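Local structure of phosphomethylpyrimidine kinase (Pyrococcus furiosus, 2PB9) at residues T84-R87 and Y92-A95; R125-E130 and G136-W141; I98-E103 and I156-G161; Y37-P42 and T47-G52; A79-T84 and W141-A146. The protein probably phosphorylates hydroxymethylpyrimidine and its phosphate, and condenses the diphosphate with a thiazole phosphate to give thiamine phosphate, a synthase step belonging to this C-terminal ThiN domain. One frame throughout, in Å; residues are numbered along the deposited sequence.

The five contacts range from buried to surface positions of the ThiN domain. Contacts 4 and 5 are buried: contact 4 is a hydrogen-bonded beta hairpin of the mixed sheet, contact 5 an apolar helix pair lying next to the sheet. Contact 1 is partly buried and shares helix 77-86 with contact 5; its strand 94-98 is the sheet neighbour of strand 35-38 in contact 4. Contacts 2 and 3 lie at the surface, about 18 Å apart between centres, and both touch the second subunit. Chemistry follows place: backbone bonds in contact 4, methyl groups in contact 5, aromatic rings in contacts 1 and 3, and a carboxylate with an indole in contact 2.

Contact 1: residues T84-R87 and Y92-A95; sequences TYMR and YRSA
In the alpha-to-beta turn that carries helix 77-86 into strand 94-98, Tyr85 and Met86 from the last part of the helix close against Tyr92 and Arg93 just before the strand. The Tyr85 ring brings its CE2 to 3.4 Å from CB of Tyr92. Its chi1 of -172° leans it out of the helix toward the returning chain. The two tyrosine rings slant past each other, their planes at 56° and centroids 6.0 Å apart. Tyrosine suits the place because its apolar ring lies in the packing while its hydroxyl reaches a polar partner, Pro154 O; Phe172 stacks on the same ring. The unbranched, polarisable chain of Met86, present as selenomethionine, crosses over the start of the returning chain at Tyr92 and Arg93. Its CG lies 3.3 Å from Tyr92 O, its SE 3.7 Å from Arg93 CB, and the bend at chi3 (90°) sets CE beside the aliphatic part of Arg93, near CB and CD. The arginine thus packs through its methylenes, and the guanidinium lies beyond the methyl of Met86. Helix 77-86 lying against the mixed sheet, with a short loop into strand 94-98, is the arrangement of an alpha/beta domain.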
# COMPACT_ATOMS: atom_id res chain seq x y z
N THR A 84 -2.05 14.55 22.57
CA THR A 84 -2.38 15.45 21.47
C THR A 84 -3.86 15.82 21.49
O THR A 84 -4.25 16.97 21.23
CB THR A 84 -2.03 14.80 20.11
OG1 THR A 84 -0.61 14.74 19.96
CG2 THR A 84 -2.65 15.57 18.94
N TYR A 85 -4.69 14.84 21.82
CA TYR A 85 -6.13 15.02 21.88
C TYR A 85 -6.46 16.07 22.95
O TYR A 85 -7.35 16.90 22.76
CB TYR A 85 -6.78 13.69 22.22
CG TYR A 85 -8.29 13.67 22.15
CD1 TYR A 85 -8.95 13.17 21.02
CD2 TYR A 85 -9.05 14.08 23.24
CE1 TYR A 85 -10.34 13.07 20.99
CE2 TYR A 85 -10.44 13.98 23.23
CZ TYR A 85 -11.08 13.47 22.10
OH TYR A 85 -12.45 13.35 22.11
N MSE A 86 -5.74 16.03 24.07
CA MSE A 86 -5.96 16.98 25.16
C MSE A 86 -5.72 18.43 24.73
O MSE A 86 -6.30 19.36 25.30
CB MSE A 86 -5.06 16.63 26.35
CG MSE A 86 -5.54 15.40 27.12
SE MSE A 86 -4.23 14.56 28.28
CE MSE A 86 -4.56 15.55 29.91
N ARG A 87 -4.88 18.61 23.73
CA ARG A 87 -4.60 19.94 23.22
C ARG A 87 -5.89 20.57 22.71
O ARG A 87 -5.96 21.78 22.48
CB ARG A 87 -3.57 19.87 22.09
CG ARG A 87 -2.16 20.23 22.51
CD ARG A 87 -1.14 19.79 21.48
NE ARG A 87 -1.48 20.26 20.14
CZ ARG A 87 -0.95 19.76 19.03
NH1 ARG A 87 -0.05 18.78 19.10
NH2 ARG A 87 -1.33 20.23 17.84
N TYR A 92 -10.15 15.13 28.46
CA TYR A 92 -10.09 13.75 28.03
C TYR A 92 -8.70 13.16 28.08
O TYR A 92 -7.99 13.15 27.07
CB TYR A 92 -10.68 13.63 26.63
CG TYR A 92 -12.15 13.91 26.61
CD1 TYR A 92 -12.64 15.19 26.88
CD2 TYR A 92 -13.07 12.88 26.41
CE1 TYR A 92 -14.00 15.44 26.97
CE2 TYR A 92 -14.44 13.12 26.49
CZ TYR A 92 -14.90 14.40 26.77
OH TYR A 92 -16.25 14.63 26.88
N ARG A 93 -8.31 12.67 29.25
CA ARG A 93 -7.00 12.10 29.44
C ARG A 93 -6.96 10.60 29.55
O ARG A 93 -6.02 10.03 30.12
CB ARG A 93 -6.31 12.72 30.65
CG ARG A 93 -7.23 13.22 31.71
CD ARG A 93 -6.78 14.60 32.12
NE ARG A 93 -7.14 14.89 33.49
CZ ARG A 93 -6.65 14.24 34.55
NH1 ARG A 93 -5.78 13.26 34.38
NH2 ARG A 93 -7.05 14.57 35.76
N SER A 94 -7.98 9.95 29.02
CA SER A 94 -8.04 8.50 29.02
C SER A 94 -8.36 8.09 27.59
O SER A 94 -8.95 8.86 26.83
CB SER A 94 -9.13 8.00 29.96
OG SER A 94 -9.10 6.58 30.05
N ALA A 95 -7.95 6.88 27.23
CA ALA A 95 -8.20 6.36 25.90
C ALA A 95 -7.85 4.88 25.87
O ALA A 95 -7.30 4.36 26.83
CB ALA A 95 -7.36 7.12 24.86

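Contact 2: residues R125-E130 and G136-W141; sequences REEPEE and GATIPW
Glu127 and Trp141 form the tight part of this contact, in which the loop leading to helix 129-133 lies against the first turn of helix 138-149. CB of Glu127 sits over one face of the indole, 3.9 Å from the centroid of its six-membered ring and 12° off the normal, a CH-pi contact displaced toward the rim. The backbone packs there too, with Glu127 CA 3.7 Å from Trp141 CZ2. A broad, flat side chain suits this place, since it can pack against backbone and side chain together. Beyond CB the glutamate stays extended (chi2 176°) and carries its carboxylate past the indole to Thr138. There Thr138 OG1 donates to Glu127 OE2 at 2.6 Å, and OE2 accepts through its syn lone pair. The bond fixes the carboxylate beside Thr138; nearby Lys132, which Glu127 also touches, may help to balance its charge.

Outward from this clasp the packing thins. Pro128, in the N-cap position of helix 129-133, touches the indole obliquely at its pyrrole end, with CD 3.7 Å from NE1 of Trp141. Glu126 contributes mainly its carbonyl O, 3.7 Å from Trp141 CZ2, while its carboxylate is turned from the indole. That carbonyl also accepts a hydrogen bond from Arg102 of the second subunit, and the neighbouring Arg125 forms a salt bridge to Asp123 of the same subunit. The whole is a loop-to-helix clasp between the approach to helix 129-133 and helix 138-149, at the edge of the ThiN domain where a second subunit packs.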
# COMPACT_ATOMS: atom_id res chain seq x y z
N ARG A 125 -2.85 8.21 3.96
CA ARG A 125 -2.60 8.41 2.54
C ARG A 125 -2.72 9.89 2.20
O ARG A 125 -2.18 10.35 1.20
CB ARG A 125 -3.56 7.58 1.69
CG ARG A 125 -3.05 6.18 1.40
CD ARG A 125 -4.02 5.43 0.50
NE ARG A 125 -5.36 5.46 1.08
CZ ARG A 125 -6.41 4.79 0.60
NH1 ARG A 125 -6.30 4.03 -0.49
NH2 ARG A 125 -7.58 4.89 1.22
N GLU A 126 -3.43 10.63 3.04
CA GLU A 126 -3.62 12.06 2.81
C GLU A 126 -2.61 12.87 3.63
O GLU A 126 -2.74 14.08 3.78
CB GLU A 126 -5.06 12.45 3.16
CG GLU A 126 -6.09 11.50 2.54
CD GLU A 126 -7.52 12.01 2.66
OE1 GLU A 126 -7.86 13.01 1.99
OE2 GLU A 126 -8.31 11.40 3.41
N GLU A 127 -1.60 12.17 4.13
CA GLU A 127 -0.57 12.79 4.95
C GLU A 127 0.59 13.40 4.16
O GLU A 127 1.19 12.78 3.29
CB GLU A 127 -0.04 11.77 5.96
CG GLU A 127 1.20 12.20 6.74
CD GLU A 127 1.62 11.18 7.82
OE1 GLU A 127 1.34 9.97 7.66
OE2 GLU A 127 2.26 11.60 8.82
N PRO A 128 0.91 14.67 4.47
CA PRO A 128 2.00 15.39 3.82
C PRO A 128 3.29 14.63 4.00
O PRO A 128 3.68 14.30 5.13
CB PRO A 128 2.00 16.72 4.55
CG PRO A 128 0.55 16.92 4.88
CD PRO A 128 0.15 15.56 5.37
N GLU A 129 3.96 14.33 2.90
CA GLU A 129 5.20 13.59 2.92
C GLU A 129 6.13 14.09 4.02
O GLU A 129 6.64 13.30 4.81
CB GLU A 129 5.89 13.71 1.56
CG GLU A 129 6.90 12.62 1.29
CD GLU A 129 6.29 11.25 1.40
OE1 GLU A 129 5.24 11.01 0.76
OE2 GLU A 129 6.84 10.40 2.13
N GLU A 130 6.33 15.40 4.06
CA GLU A 130 7.19 16.01 5.06
C GLU A 130 6.87 15.49 6.47
O GLU A 130 7.78 15.10 7.21
CB GLU A 130 7.07 17.53 5.02
N GLY A 136 7.56 10.43 14.76
CA GLY A 136 6.62 10.72 15.83
C GLY A 136 5.63 11.84 15.58
O GLY A 136 4.82 12.15 16.45
N ALA A 137 5.69 12.44 14.39
CA ALA A 137 4.80 13.53 14.04
C ALA A 137 3.47 13.06 13.44
O ALA A 137 2.51 13.82 13.37
CB ALA A 137 5.50 14.46 13.06
N THR A 138 3.44 11.79 13.03
CA THR A 138 2.25 11.17 12.43
C THR A 138 1.06 10.95 13.36
O THR A 138 -0.08 11.23 12.98
CB THR A 138 2.60 9.81 11.78
OG1 THR A 138 3.37 10.03 10.60
CG2 THR A 138 1.33 9.06 11.42
N ILE A 139 1.30 10.42 14.55
CA ILE A 139 0.19 10.18 15.46
C ILE A 139 -0.50 11.50 15.76
O ILE A 139 -1.73 11.62 15.64
CB ILE A 139 0.64 9.50 16.75
CG1 ILE A 139 1.30 8.16 16.40
CG2 ILE A 139 -0.55 9.27 17.67
CD1 ILE A 139 1.83 7.36 17.58
N PRO A 140 0.27 12.53 16.15
CA PRO A 140 -0.38 13.81 16.44
C PRO A 140 -1.08 14.37 15.20
O PRO A 140 -2.18 14.91 15.29
CB PRO A 140 0.77 14.69 16.94
CG PRO A 140 1.99 14.03 16.37
CD PRO A 140 1.70 12.57 16.50
N TRP A 141 -0.45 14.23 14.04
CA TRP A 141 -1.05 14.69 12.79
C TRP A 141 -2.43 14.06 12.61
O TRP A 141 -3.41 14.74 12.30
CB TRP A 141 -0.20 14.31 11.59
CG TRP A 141 -0.89 14.64 10.29
CD1 TRP A 141 -0.89 15.84 9.66
CD2 TRP A 141 -1.72 13.77 9.51
NE1 TRP A 141 -1.67 15.78 8.53
CE2 TRP A 141 -2.20 14.52 8.42
CE3 TRP A 141 -2.12 12.43 9.63
CZ2 TRP A 141 -3.05 13.98 7.44
CZ3 TRP A 141 -2.97 11.89 8.66
CH2 TRP A 141 -3.42 12.67 7.57

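Contact 3: residues I98-E103 and I156-G161; sequences IRYSRE and IIYHLG
Tyr100, just past the end of strand 94-98, reaches across to Tyr158 near the end of strand 154-159 and to Leu160 just past it. From CB the side chain sets off toward the other segment, chi1 171° swinging the ring away from its own amide N. CD1 is the first ring atom to meet a partner, 4.1 Å from Tyr158 CD1. Next along that side, CE1 comes to 3.8 Å from the same Tyr158 CD1. The two rings lie nearly parallel, at 17°, but are slid so far apart, with centroids 5.8 Å from each other, that they barely overlap. Farther out Leu160 takes over: its CD2 methyl is 3.6 Å from CE2, 3.3 Å from CZ and 3.2 Å from OH of Tyr100. Leucine suits this place because its branch brings a methyl back to the end of the ring; its other neighbours include Asp123 of the second subunit. Both tyrosines also touch Ile169 on strand 168-173, which lies between strands 94-98 and 154-159 in the sheet. Tyr100 lies at the start of the beta-alpha-beta crossover from strand 94-98 through helix 102-114 to strand 118-121, and the contact ties that start to strand 154-159, beneath the crossing helix.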
# COMPACT_ATOMS: atom_id res chain seq x y z
N ILE A 98 -8.45 -0.39 20.23
CA ILE A 98 -8.97 -1.71 19.98
C ILE A 98 -8.88 -2.04 18.51
O ILE A 98 -8.69 -1.16 17.67
CB ILE A 98 -10.42 -1.83 20.44
CG1 ILE A 98 -11.27 -0.75 19.77
CG2 ILE A 98 -10.50 -1.70 21.95
CD1 ILE A 98 -12.77 -0.87 20.10
N ARG A 99 -9.00 -3.33 18.22
CA ARG A 99 -8.94 -3.87 16.87
C ARG A 99 -9.95 -3.22 15.91
O ARG A 99 -11.04 -2.82 16.32
CB ARG A 99 -9.20 -5.38 16.93
CG ARG A 99 -8.78 -6.13 15.69
CD ARG A 99 -8.83 -7.61 15.96
NE ARG A 99 -10.20 -8.06 16.17
CZ ARG A 99 -11.08 -8.30 15.20
NH1 ARG A 99 -10.73 -8.14 13.92
NH2 ARG A 99 -12.31 -8.70 15.49
N TYR A 100 -9.57 -3.11 14.64
CA TYR A 100 -10.45 -2.55 13.62
C TYR A 100 -10.91 -3.67 12.68
O TYR A 100 -10.18 -4.62 12.42
CB TYR A 100 -9.74 -1.48 12.78
CG TYR A 100 -10.55 -1.01 11.57
CD1 TYR A 100 -11.42 0.08 11.66
CD2 TYR A 100 -10.50 -1.71 10.36
CE1 TYR A 100 -12.25 0.45 10.59
CE2 TYR A 100 -11.32 -1.36 9.28
CZ TYR A 100 -12.19 -0.28 9.40
OH TYR A 100 -13.04 0.03 8.35
N SER A 101 -12.14 -3.53 12.18
CA SER A 101 -12.72 -4.48 11.23
C SER A 101 -14.09 -3.93 10.84
O SER A 101 -14.68 -3.14 11.58
CB SER A 101 -12.85 -5.89 11.83
OG SER A 101 -13.99 -6.00 12.67
N ARG A 102 -14.57 -4.33 9.66
CA ARG A 102 -15.87 -3.86 9.18
C ARG A 102 -16.95 -3.97 10.23
O ARG A 102 -17.66 -3.02 10.53
CB ARG A 102 -16.30 -4.65 7.93
CG ARG A 102 -16.16 -6.17 8.07
CD ARG A 102 -17.18 -6.91 7.17
NE ARG A 102 -16.90 -8.35 7.12
CZ ARG A 102 -16.35 -8.98 6.08
NH1 ARG A 102 -16.03 -8.30 4.96
NH2 ARG A 102 -16.10 -10.28 6.15
N GLU A 103 -17.05 -5.15 10.82
CA GLU A 103 -18.06 -5.40 11.83
C GLU A 103 -17.98 -4.44 13.01
O GLU A 103 -18.97 -3.78 13.35
CB GLU A 103 -17.94 -6.84 12.33
CG GLU A 103 -19.19 -7.39 12.95
CD GLU A 103 -19.26 -8.90 12.85
OE1 GLU A 103 -19.22 -9.43 11.72
OE2 GLU A 103 -19.34 -9.56 13.91
N ILE A 156 -14.64 8.76 19.19
CA ILE A 156 -13.98 7.69 18.46
C ILE A 156 -13.23 8.21 17.25
O ILE A 156 -13.76 8.94 16.42
CB ILE A 156 -14.98 6.64 17.93
CG1 ILE A 156 -15.91 6.18 19.05
CG2 ILE A 156 -14.23 5.46 17.33
CD1 ILE A 156 -16.99 7.19 19.34
N ILE A 157 -11.97 7.80 17.16
CA ILE A 157 -11.13 8.18 16.04
C ILE A 157 -10.49 6.87 15.58
O ILE A 157 -10.01 6.09 16.40
CB ILE A 157 -10.04 9.20 16.46
CG1 ILE A 157 -10.71 10.50 16.93
CG2 ILE A 157 -9.09 9.47 15.29
CD1 ILE A 157 -9.75 11.56 17.41
N TYR A 158 -10.53 6.61 14.29
CA TYR A 158 -9.94 5.38 13.79
C TYR A 158 -9.22 5.71 12.50
O TYR A 158 -9.26 6.85 12.04
CB TYR A 158 -11.02 4.33 13.53
CG TYR A 158 -11.90 4.65 12.35
CD1 TYR A 158 -11.58 4.18 11.07
CD2 TYR A 158 -13.03 5.47 12.49
CE1 TYR A 158 -12.36 4.52 9.96
CE2 TYR A 158 -13.81 5.82 11.38
CZ TYR A 158 -13.47 5.33 10.12
OH TYR A 158 -14.23 5.67 9.02
N HIS A 159 -8.54 4.72 11.95
CA HIS A 159 -7.84 4.90 10.69
C HIS A 159 -7.62 3.52 10.10
O HIS A 159 -7.39 2.56 10.84
CB HIS A 159 -6.49 5.60 10.89
CG HIS A 159 -5.45 4.75 11.56
ND1 HIS A 159 -4.64 3.88 10.87
CD2 HIS A 159 -5.09 4.64 12.86
CE1 HIS A 159 -3.81 3.28 11.71
NE2 HIS A 159 -4.06 3.73 12.92
N LEU A 160 -7.73 3.42 8.78
CA LEU A 160 -7.52 2.16 8.08
C LEU A 160 -6.02 1.87 8.01
O LEU A 160 -5.20 2.75 8.27
CB LEU A 160 -8.10 2.23 6.67
CG LEU A 160 -9.59 2.52 6.53
CD1 LEU A 160 -9.96 2.56 5.06
CD2 LEU A 160 -10.38 1.45 7.24
N GLY A 161 -5.66 0.65 7.62
CA GLY A 161 -4.26 0.29 7.56
C GLY A 161 -3.44 0.95 6.48
O GLY A 161 -3.98 1.56 5.57

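Contact 4: residues Y37-P42 and T47-G52; sequences YSLPLP and TKDVAG
In the beta hairpin of strands 35-38 and 50-53, Ser38 and Val50 face each other as an antiparallel non-hydrogen-bonded pair, their side chains on one face of the sheet. The preceding pair, Tyr37 with Ala51, sends its side chains to the other face and is hydrogen-bonded in both directions: Tyr37 N to Ala51 O at 3.0 Å, Ala51 N to Tyr37 O at 2.9 Å. The Tyr37 ring continues away from Ala51 to helix 5-21, where Ile8 and Leu12 receive it, and the small Ala51 packs on Val70 and Phe72. On the Ser38 face, beta-branched Val50 straddles the serine: CG2 lies 3.6 Å from OG of Ser38, while CG1, anti to the backbone N (chi1 -173°), rests against Ser38 CA. Leu83 of helix 77-86 packs on both residues. Past the strand end, Leu39 N still bonds Asp49 O at 2.9 Å, and the Leu39 and Asp49 side chains meet at about a right angle, CD1 3.7 Å from CB. The Asp49 carboxylate turns to the connecting loop, OD2 accepting from the backbone N atoms of Arg45 and Ser46. Ser38 OG, meanwhile, donates to Leu39 O at 2.7 Å, in the carbonyl plane and on a lone pair.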
# COMPACT_ATOMS: atom_id res chain seq x y z
N TYR A 37 -4.28 6.66 30.99
CA TYR A 37 -4.89 7.72 31.78
C TYR A 37 -3.76 8.70 32.09
O TYR A 37 -2.83 8.39 32.83
CB TYR A 37 -5.49 7.15 33.06
CG TYR A 37 -6.40 8.11 33.79
CD1 TYR A 37 -6.83 9.30 33.19
CD2 TYR A 37 -6.83 7.82 35.09
CE1 TYR A 37 -7.68 10.17 33.86
CE2 TYR A 37 -7.68 8.69 35.77
CZ TYR A 37 -8.10 9.85 35.15
OH TYR A 37 -8.94 10.69 35.83
N SER A 38 -3.87 9.88 31.50
CA SER A 38 -2.86 10.91 31.64
C SER A 38 -3.03 11.81 32.86
O SER A 38 -4.08 11.83 33.50
CB SER A 38 -2.86 11.78 30.38
OG SER A 38 -2.07 12.93 30.55
N LEU A 39 -1.96 12.54 33.17
CA LEU A 39 -1.99 13.51 34.25
C LEU A 39 -2.64 14.70 33.58
O LEU A 39 -2.60 14.84 32.36
CB LEU A 39 -0.57 13.92 34.69
CG LEU A 39 0.24 12.99 35.60
CD1 LEU A 39 1.68 13.45 35.62
CD2 LEU A 39 -0.35 12.99 37.00
N PRO A 40 -3.26 15.54 34.39
CA PRO A 40 -3.92 16.74 33.86
C PRO A 40 -2.91 17.81 33.41
O PRO A 40 -1.77 17.78 33.87
CB PRO A 40 -4.65 17.31 35.08
CG PRO A 40 -3.82 16.90 36.24
CD PRO A 40 -3.17 15.61 35.84
N LEU A 41 -3.31 18.69 32.53
CA LEU A 41 -2.40 19.75 32.10
C LEU A 41 -2.30 20.73 33.28
O LEU A 41 -3.20 20.80 34.12
CB LEU A 41 -2.93 20.48 30.87
CG LEU A 41 -3.29 19.64 29.64
CD1 LEU A 41 -4.44 18.70 30.00
CD2 LEU A 41 -3.68 20.55 28.49
N PRO A 42 -1.23 21.53 33.33
CA PRO A 42 -0.14 21.55 32.36
C PRO A 42 0.93 20.52 32.65
O PRO A 42 1.98 20.52 32.01
CB PRO A 42 0.39 22.97 32.50
CG PRO A 42 0.30 23.17 33.99
CD PRO A 42 -1.08 22.60 34.32
N THR A 47 4.77 11.40 27.43
CA THR A 47 4.18 10.09 27.66
C THR A 47 4.56 9.59 29.05
O THR A 47 3.97 8.65 29.59
CB THR A 47 4.66 9.07 26.62
OG1 THR A 47 6.02 8.71 26.91
CG2 THR A 47 4.56 9.66 25.21
N LYS A 48 5.58 10.22 29.63
CA LYS A 48 6.05 9.87 30.96
C LYS A 48 5.02 10.30 31.98
O LYS A 48 4.98 9.77 33.09
CB LYS A 48 7.36 10.58 31.25
CG LYS A 48 8.57 9.66 31.38
CD LYS A 48 8.97 9.04 30.06
CE LYS A 48 10.38 8.50 30.15
NZ LYS A 48 10.55 7.58 31.32
N ASP A 49 4.19 11.27 31.60
CA ASP A 49 3.15 11.82 32.48
C ASP A 49 1.83 11.11 32.27
O ASP A 49 0.78 11.55 32.76
CB ASP A 49 2.98 13.32 32.21
CG ASP A 49 4.30 14.06 32.30
OD1 ASP A 49 4.98 13.88 33.32
OD2 ASP A 49 4.64 14.82 31.35
N VAL A 50 1.88 10.01 31.53
CA VAL A 50 0.68 9.24 31.23
C VAL A 50 0.87 7.81 31.72
O VAL A 50 1.91 7.21 31.50
CB VAL A 50 0.39 9.25 29.71
CG1 VAL A 50 -0.95 8.59 29.44
CG2 VAL A 50 0.40 10.68 29.19
N ALA A 51 -0.14 7.28 32.40
CA ALA A 51 -0.06 5.92 32.91
C ALA A 51 -0.67 4.93 31.91
O ALA A 51 -1.75 5.16 31.37
CB ALA A 51 -0.77 5.82 34.27
N GLY A 52 0.04 3.84 31.66
CA GLY A 52 -0.45 2.83 30.73
C GLY A 52 -0.11 1.44 31.22
O GLY A 52 0.54 1.29 32.26

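Contact 5: residues A79-T84 and W141-A146; sequences ARAVLT and WGIETA
Segments 79-84 of helix 77-86 and 141-146 of helix 138-149 run side by side, crossing at -40° with axes 9.2 Å apart, and come nearest at Ala81 and Ile143, whose CA atoms are 6.5 Å from each other. Small residues on segment 79-84 admit the larger Ile143. Its CD1 reaches CB of Ala81 at 4.0 Å, while CG1 lies against Ala81 O. Thr84 takes the other branch: its CG2 methyl is 3.6 Å from Ile143 CB and lies beside Ile143 CG2. A chi1 of -71° points that methyl across and turns OG1 back along its own helix to donate to Arg80 O at 3.0 Å. Arg80 O also receives Thr84 N, from the opposite face of its plane, so the threonine hydroxyl is satisfied within the helix and its methyl serves the interface. At the margin, Glu144 lends its CG, 4.1 Å from Thr84 CG2, and sends its carboxylate on to a salt bridge with Arg87. Val82 and Leu83 turn to strand 35-38, and Ala146 meets Ile157 of strand 154-159. Neighbouring helices joined through an alanine, a threonine methyl and a branched isoleucine beside a beta-sheet belong to the helical layer of an alpha/beta fold.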
# COMPACT_ATOMS: atom_id res chain seq x y z
N ALA A 79 -0.29 7.21 24.32
CA ALA A 79 -0.07 8.38 25.17
C ALA A 79 0.04 9.64 24.34
O ALA A 79 -0.50 10.69 24.69
CB ALA A 79 1.19 8.20 26.02
N ARG A 80 0.77 9.55 23.23
CA ARG A 80 0.94 10.68 22.33
C ARG A 80 -0.42 11.06 21.77
O ARG A 80 -0.73 12.24 21.62
CB ARG A 80 1.90 10.33 21.19
CG ARG A 80 3.38 10.56 21.50
CD ARG A 80 4.21 9.27 21.43
NE ARG A 80 4.20 8.67 20.09
CZ ARG A 80 5.22 8.70 19.24
NH1 ARG A 80 6.37 9.29 19.58
NH2 ARG A 80 5.10 8.13 18.04
N ALA A 81 -1.23 10.06 21.46
CA ALA A 81 -2.56 10.29 20.93
C ALA A 81 -3.44 11.05 21.92
O ALA A 81 -4.03 12.08 21.58
CB ALA A 81 -3.21 8.96 20.58
N VAL A 82 -3.52 10.54 23.15
CA VAL A 82 -4.34 11.16 24.17
C VAL A 82 -3.77 12.52 24.54
O VAL A 82 -4.51 13.47 24.78
CB VAL A 82 -4.46 10.27 25.45
CG1 VAL A 82 -3.36 10.59 26.44
CG2 VAL A 82 -5.79 10.50 26.11
N LEU A 83 -2.45 12.62 24.55
CA LEU A 83 -1.77 13.85 24.89
C LEU A 83 -2.12 14.92 23.85
O LEU A 83 -2.48 16.04 24.20
CB LEU A 83 -0.25 13.60 24.94
CG LEU A 83 0.53 14.12 26.17
CD1 LEU A 83 -0.30 13.99 27.44
CD2 LEU A 83 1.83 13.35 26.31
N THR A 84 -2.05 14.55 22.57
CA THR A 84 -2.38 15.45 21.47
C THR A 84 -3.86 15.82 21.49
O THR A 84 -4.25 16.97 21.23
CB THR A 84 -2.03 14.80 20.11
OG1 THR A 84 -0.61 14.74 19.96
CG2 THR A 84 -2.65 15.57 18.94
N TRP A 141 -0.45 14.23 14.04
CA TRP A 141 -1.05 14.69 12.79
C TRP A 141 -2.43 14.06 12.61
O TRP A 141 -3.41 14.74 12.30
CB TRP A 141 -0.20 14.31 11.59
CG TRP A 141 -0.89 14.64 10.29
CD1 TRP A 141 -0.89 15.84 9.66
CD2 TRP A 141 -1.72 13.77 9.51
NE1 TRP A 141 -1.67 15.78 8.53
CE2 TRP A 141 -2.20 14.52 8.42
CE3 TRP A 141 -2.12 12.43 9.63
CZ2 TRP A 141 -3.05 13.98 7.44
CZ3 TRP A 141 -2.97 11.89 8.66
CH2 TRP A 141 -3.42 12.67 7.57
N GLY A 142 -2.48 12.74 12.80
CA GLY A 142 -3.74 12.04 12.66
C GLY A 142 -4.82 12.57 13.57
O GLY A 142 -5.92 12.90 13.11
N ILE A 143 -4.51 12.67 14.87
CA ILE A 143 -5.47 13.15 15.86
C ILE A 143 -6.05 14.52 15.50
O ILE A 143 -7.26 14.73 15.60
CB ILE A 143 -4.82 13.23 17.28
CG1 ILE A 143 -4.28 11.85 17.68
CG2 ILE A 143 -5.85 13.70 18.31
CD1 ILE A 143 -5.31 10.74 17.71
N GLU A 144 -5.20 15.44 15.07
CA GLU A 144 -5.65 16.77 14.69
C GLU A 144 -6.51 16.72 13.44
O GLU A 144 -7.57 17.33 13.37
CB GLU A 144 -4.45 17.67 14.42
CG GLU A 144 -3.54 17.85 15.60
CD GLU A 144 -2.27 18.57 15.21
OE1 GLU A 144 -2.37 19.65 14.58
OE2 GLU A 144 -1.17 18.05 15.54
N THR A 145 -6.03 15.99 12.44
CA THR A 145 -6.76 15.85 11.19
C THR A 145 -8.16 15.38 11.53
O THR A 145 -9.14 15.99 11.10
CB THR A 145 -6.05 14.83 10.28
OG1 THR A 145 -4.82 15.39 9.82
CG2 THR A 145 -6.92 14.46 9.10
N ALA A 146 -8.25 14.31 12.31
CA ALA A 146 -9.52 13.73 12.72
C ALA A 146 -10.39 14.69 13.54
O ALA A 146 -11.61 14.77 13.34
CB ALA A 146 -9.27 12.47 13.51